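Local coordinates for protein 1-deoxy-D-xylulose 5-phosphate reductoisomerase (Moraxella catarrhalis, PDB 4ZQG) that catalyses the NAD(P)H-dependent conversion of 1-deoxy-D-xylulose 5-phosphate to 2-C-methyl-D-erythritol 4-phosphate in the MEP pathway of isoprenoid synthesis and is inhibited by fosmidomycin, at residues 284-287 with 288-292. Residues are numbered along the deposited sequence; the frame is centred on the assembly and turned at random.
Sequences IAHA and LAYPE
His286, on the last turn of helix 281-289, and Tyr290, just beyond the helix end, run side by side, both with CG anti to the backbone N (chi1 -176° for Tyr290), and this shared setting brings their rings together four residues apart. The imidazole presents NE2 to the edge of the phenol ring, close to its plane, 3.7 Å from Tyr290 CD1. With the two planes at 72° and the centroids 5.6 Å apart, the pair meets obliquely. The other imidazole nitrogen, His286 ND1, is hydrogen-bonded to Asn158, and Tyr290 OH to Gln169, while Tyr161 meets the Tyr290 ring edge-to-face. Over one face of the phenol, towards its rim, lies CB of Pro291, which follows a cis peptide bond.

On another side of the helix, Ile284 and Leu288 point the same way. The CG2 branch of Ile284 touches Leu288 CD1 at 4.0 Å; Ile284 also packs on helix 17-26, and Leu288 on Leu125 of strand 123-126.

The backbone shows the helix running out. Leu288 N donates a hydrogen bond to Ile284 O at 2.8 Å, and Ala289 N donates one to Ala285 O at 3.1 Å. By Tyr290, the first residue to leave helical geometry, the bond from its N to His286 O has bent to 123° and is weak. Beyond the turn, Glu292 forms a salt bridge with Arg32 and a hydrogen bond to Ser179 of the second subunit. The arrangement is that of a helix C-terminus with i to i+4 side-chain pairs, here packed against the Rossmann-type nucleotide-binding domain near the subunit interface.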
# COMPACT_ATOMS: atom_id res chain seq x y z
N ILE A 284 -5.39 -3.23 15.18
CA ILE A 284 -6.56 -3.62 15.97
C ILE A 284 -7.68 -2.70 15.54
O ILE A 284 -8.77 -3.13 15.26
CB ILE A 284 -6.29 -3.55 17.49
CG1 ILE A 284 -5.23 -4.58 17.85
CG2 ILE A 284 -7.55 -3.87 18.32
CD1 ILE A 284 -4.66 -4.36 19.22
N ALA A 285 -7.40 -1.41 15.48
CA ALA A 285 -8.40 -0.43 15.11
C ALA A 285 -8.99 -0.72 13.74
O ALA A 285 -10.20 -0.64 13.56
CB ALA A 285 -7.77 0.95 15.14
N HIS A 286 -8.12 -1.03 12.77
CA HIS A 286 -8.53 -1.40 11.43
C HIS A 286 -9.44 -2.61 11.45
O HIS A 286 -10.48 -2.63 10.80
CB HIS A 286 -7.31 -1.77 10.56
CG HIS A 286 -7.70 -2.43 9.27
ND1 HIS A 286 -7.70 -3.80 9.11
CD2 HIS A 286 -8.14 -1.91 8.10
CE1 HIS A 286 -8.15 -4.10 7.90
NE2 HIS A 286 -8.40 -2.97 7.27
N ALA A 287 -9.04 -3.62 12.21
CA ALA A 287 -9.82 -4.82 12.26
C ALA A 287 -11.15 -4.63 13.00
O ALA A 287 -12.16 -5.21 12.58
CB ALA A 287 -9.00 -5.91 12.90
N LEU A 288 -11.18 -3.82 14.07
CA LEU A 288 -12.41 -3.54 14.79
C LEU A 288 -13.43 -2.82 13.95
O LEU A 288 -14.61 -3.15 13.98
CB LEU A 288 -12.15 -2.68 16.00
CG LEU A 288 -11.74 -3.44 17.26
CD1 LEU A 288 -11.32 -2.44 18.32
CD2 LEU A 288 -12.87 -4.30 17.78
N ALA A 289 -13.01 -1.80 13.22
CA ALA A 289 -13.99 -0.98 12.55
C ALA A 289 -14.32 -1.49 11.16
O ALA A 289 -15.28 -1.03 10.58
CB ALA A 289 -13.53 0.43 12.51
N TYR A 290 -13.55 -2.44 10.64
CA TYR A 290 -13.69 -2.87 9.25
C TYR A 290 -15.15 -3.15 8.91
O TYR A 290 -15.87 -3.73 9.73
CB TYR A 290 -12.85 -4.12 9.02
CG TYR A 290 -12.86 -4.60 7.60
CD1 TYR A 290 -11.80 -4.32 6.75
CD2 TYR A 290 -13.93 -5.36 7.10
CE1 TYR A 290 -11.83 -4.76 5.43
CE2 TYR A 290 -13.94 -5.81 5.80
CZ TYR A 290 -12.89 -5.50 4.97
OH TYR A 290 -12.90 -5.92 3.66
N PRO A 291 -15.64 -2.74 7.73
CA PRO A 291 -14.91 -2.09 6.66
C PRO A 291 -14.74 -0.56 6.81
O PRO A 291 -14.19 0.10 5.93
CB PRO A 291 -15.80 -2.38 5.46
CG PRO A 291 -17.17 -2.23 6.04
CD PRO A 291 -17.09 -2.78 7.43
N GLU A 292 -15.24 -0.01 7.90
CA GLU A 292 -14.98 1.38 8.20
C GLU A 292 -13.61 1.57 8.86
O GLU A 292 -12.86 0.61 9.07
CB GLU A 292 -16.06 1.91 9.11
CG GLU A 292 -17.45 1.89 8.53
CD GLU A 292 -18.41 2.65 9.44
OE1 GLU A 292 -18.32 2.52 10.68
OE2 GLU A 292 -19.25 3.40 8.92